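PDB 4PFZ: 5-carboxymethyl-2-hydroxymuconate delta-isomerase from Mycobacterium smegmatis, which probably acts as a metal-binding isomerase or acetylpyruvate hydrolase of the fumarylacetoacetate hydrolase family. Local coordinates for residues B[80-85]-B[203-208]. Residues are numbered along the deposited sequence; the frame is centred on the assembly and turned at random. Where two conformers were deposited one is given.
Sequences EDPVIF and IGRLVE
Arg205 reaches from the first turn of helix 203-213 to Asp81, in the loop leading into strand 84-87, illustrating how one arginine can link a helix to a neighbouring loop. Its CB points toward the loop, and CG, anti to the backbone N (chi1 173°), comes within 4.7 Å of Pro82 CG. A bend at chi2 turns the chain past the proline ring, with NE 4.5 Å from Pro82 CD. The terminal nitrogens then part company. NH1 stays with its own helix and donates to Glu208 OE2, three residues on, at 2.7 Å, meeting the anti side of that carboxylate. NH2 crosses to Asp81 OD1 at 3.3 Å; the oxygen lies at the guanidinium edge, but the N-H...O angle is only 121°, a weak bond within a salt bridge. The carboxylate and guanidinium planes are turned 64° apart. Deeper in the contact, Leu206 CD2 packs 4.3 Å from Pro82 CB, and Trp209 also covers the proline. Asp81 OD2 pairs with Lys151 of the second subunit, and Glu208 OE1 accepts from Ala127 N. Charges therefore alternate from subunit to loop to helix, probably steadying each other, while the shorter Glu208 bond probably does more than the weak Asp81 one to hold the guanidinium.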
ATOM      1  N   GLU B  80       4.852   6.392 -23.684  1.00 52.32           N
ATOM      2  CA  GLU B  80       3.519   6.479 -23.114  1.00 50.17           C
ATOM      3  C   GLU B  80       3.644   6.881 -21.648  1.00 51.77           C
ATOM      4  O   GLU B  80       4.743   6.851 -21.090  1.00 54.72           O
ATOM      5  CB  GLU B  80       2.777   5.151 -23.260  1.00 52.03           C
ATOM      6  N   ASP B  81       2.530   7.266 -21.032  1.00 42.42           N
ATOM      7  CA  ASP B  81       2.523   7.627 -19.619  1.00 37.76           C
ATOM      8  C   ASP B  81       2.958   6.454 -18.744  1.00 35.76           C
ATOM      9  O   ASP B  81       2.788   5.299 -19.125  1.00 32.02           O
ATOM     10  CB  ASP B  81       1.130   8.108 -19.193  1.00 37.53           C
ATOM     11  CG  ASP B  81       0.866   9.539 -19.609  1.00 43.85           C
ATOM     12  OD1 ASP B  81       1.850  10.303 -19.722  1.00 47.25           O
ATOM     13  OD2 ASP B  81      -0.315   9.900 -19.818  1.00 44.25           O
ATOM     14  N   PRO B  82       3.522   6.752 -17.565  1.00 33.42           N
ATOM     15  CA  PRO B  82       3.904   5.688 -16.641  1.00 33.37           C
ATOM     16  C   PRO B  82       2.692   4.939 -16.100  1.00 33.90           C
ATOM     17  O   PRO B  82       1.631   5.537 -15.883  1.00 33.51           O
ATOM     18  CB  PRO B  82       4.612   6.438 -15.509  1.00 26.60           C
ATOM     19  CG  PRO B  82       4.954   7.761 -16.054  1.00 27.76           C
ATOM     20  CD  PRO B  82       3.868   8.079 -17.034  1.00 35.63           C
ATOM     21  N   VAL B  83       2.858   3.638 -15.896  1.00 28.06           N
ATOM     22  CA  VAL B  83       1.873   2.842 -15.186  1.00 29.41           C
ATOM     23  C   VAL B  83       2.455   2.530 -13.810  1.00 23.75           C
ATOM     24  O   VAL B  83       3.476   1.844 -13.695  1.00 23.19           O
ATOM     25  CB  VAL B  83       1.517   1.538 -15.945  1.00 33.13           C
ATOM     26  CG1 VAL B  83       0.608   0.650 -15.095  1.00 23.36           C
ATOM     27  CG2 VAL B  83       0.848   1.862 -17.268  1.00 35.87           C
ATOM     28  N   ILE B  84       1.837   3.065 -12.766  1.00 18.72           N
ATOM     29  CA  ILE B  84       2.349   2.827 -11.420  1.00 19.36           C
ATOM     30  C   ILE B  84       1.444   1.864 -10.651  1.00 20.21           C
ATOM     31  O   ILE B  84       0.270   1.698 -10.983  1.00 18.76           O
ATOM     32  CB  ILE B  84       2.525   4.151 -10.631  1.00 20.71           C
ATOM     33  CG1 ILE B  84       1.213   4.927 -10.560  1.00 24.51           C
ATOM     34  CG2 ILE B  84       3.639   5.006 -11.258  1.00 24.72           C
ATOM     35  CD1 ILE B  84       1.246   6.108  -9.606  1.00 25.71           C
ATOM     36  N   PHE B  85       2.014   1.195  -9.656  1.00 19.70           N
ATOM     37  CA  PHE B  85       1.260   0.280  -8.796  1.00 19.22           C
ATOM     38  C   PHE B  85       1.894   0.223  -7.394  1.00 16.50           C
ATOM     39  O   PHE B  85       2.893   0.891  -7.129  1.00 17.22           O
ATOM     40  CB  PHE B  85       1.179  -1.130  -9.417  1.00 18.09           C
ATOM     41  CG  PHE B  85       2.531  -1.753  -9.712  1.00 20.46           C
ATOM     42  CD1 PHE B  85       3.186  -1.494 -10.898  1.00 25.85           C
ATOM     43  CD2 PHE B  85       3.133  -2.599  -8.797  1.00 26.94           C
ATOM     44  CE1 PHE B  85       4.430  -2.061 -11.176  1.00 29.08           C
ATOM     45  CE2 PHE B  85       4.377  -3.163  -9.067  1.00 34.07           C
ATOM     46  CZ  PHE B  85       5.019  -2.898 -10.257  1.00 31.55           C
ATOM     47  N   ILE B 203      13.755  10.101 -13.022  1.00 26.48           N
ATOM     48  CA  ILE B 203      13.445  10.172 -11.597  0.53 30.05           C
ATOM     49  C   ILE B 203      12.432  11.268 -11.283  1.00 27.75           C
ATOM     50  O   ILE B 203      11.476  11.065 -10.513  1.00 27.63           O
ATOM     51  CB  ILE B 203      14.724  10.406 -10.775  0.53 29.84           C
ATOM     52  CG1 ILE B 203      15.669   9.217 -10.936  0.53 33.09           C
ATOM     53  CG2 ILE B 203      14.400  10.642  -9.316  0.53 27.40           C
ATOM     54  CD1 ILE B 203      14.999   7.886 -10.738  0.53 29.92           C
ATOM     55  N   GLY B 204      12.634  12.435 -11.884  1.00 29.61           N
ATOM     56  CA  GLY B 204      11.752  13.559 -11.644  1.00 27.29           C
ATOM     57  C   GLY B 204      10.365  13.351 -12.209  1.00 26.89           C
ATOM     58  O   GLY B 204       9.378  13.741 -11.579  1.00 29.28           O
ATOM     59  N   ARG B 205      10.287  12.734 -13.387  1.00 28.22           N
ATOM     60  CA  ARG B 205       9.001  12.435 -14.015  1.00 31.88           C
ATOM     61  C   ARG B 205       8.218  11.451 -13.164  1.00 27.16           C
ATOM     62  O   ARG B 205       7.012  11.595 -12.989  1.00 24.68           O
ATOM     63  CB  ARG B 205       9.192  11.867 -15.423  1.00 43.69           C
ATOM     64  CG  ARG B 205       7.899  11.372 -16.084  1.00 48.49           C
ATOM     65  CD  ARG B 205       6.841  12.472 -16.121  1.00 50.60           C
ATOM     66  NE  ARG B 205       5.749  12.163 -17.041  1.00 52.67           N
ATOM     67  CZ  ARG B 205       4.551  12.739 -16.998  1.00 55.49           C
ATOM     68  NH1 ARG B 205       4.281  13.649 -16.068  1.00 57.72           N
ATOM     69  NH2 ARG B 205       3.617  12.399 -17.878  1.00 54.97           N
ATOM     70  N   LEU B 206       8.906  10.453 -12.625  1.00 28.75           N
ATOM     71  CA  LEU B 206       8.236   9.458 -11.792  1.00 27.72           C
ATOM     72  C   LEU B 206       7.689  10.079 -10.511  1.00 29.17           C
ATOM     73  O   LEU B 206       6.572   9.773 -10.097  1.00 23.79           O
ATOM     74  CB  LEU B 206       9.185   8.300 -11.456  1.00 25.86           C
ATOM     75  CG  LEU B 206       9.474   7.332 -12.607  1.00 26.43           C
ATOM     76  CD1 LEU B 206      10.492   6.266 -12.198  1.00 26.50           C
ATOM     77  CD2 LEU B 206       8.192   6.675 -13.107  1.00 29.42           C
ATOM     78  N   VAL B 207       8.477  10.945  -9.882  1.00 26.24           N
ATOM     79  CA  VAL B 207       8.047  11.625  -8.662  1.00 31.49           C
ATOM     80  C   VAL B 207       6.914  12.602  -8.970  1.00 28.64           C
ATOM     81  O   VAL B 207       5.969  12.740  -8.195  1.00 24.69           O
ATOM     82  CB  VAL B 207       9.221  12.376  -7.989  1.00 31.23           C
ATOM     83  CG1 VAL B 207       8.729  13.177  -6.797  1.00 28.44           C
ATOM     84  CG2 VAL B 207      10.280  11.378  -7.544  1.00 32.39           C
ATOM     85  N   GLU B 208       7.019  13.281 -10.104  1.00 24.69           N
ATOM     86  CA  GLU B 208       5.933  14.145 -10.566  1.00 26.37           C
ATOM     87  C   GLU B 208       4.631  13.363 -10.806  1.00 23.51           C
ATOM     88  O   GLU B 208       3.566  13.767 -10.351  1.00 29.15           O
ATOM     89  CB  GLU B 208       6.345  14.870 -11.838  1.00 33.04           C
ATOM     90  CG  GLU B 208       5.260  15.756 -12.420  1.00 34.18           C
ATOM     91  CD  GLU B 208       5.679  16.351 -13.745  1.00 40.06           C
ATOM     92  OE1 GLU B 208       6.112  17.524 -13.749  1.00 35.05           O
ATOM     93  OE2 GLU B 208       5.591  15.640 -14.773  1.00 39.83           O
TER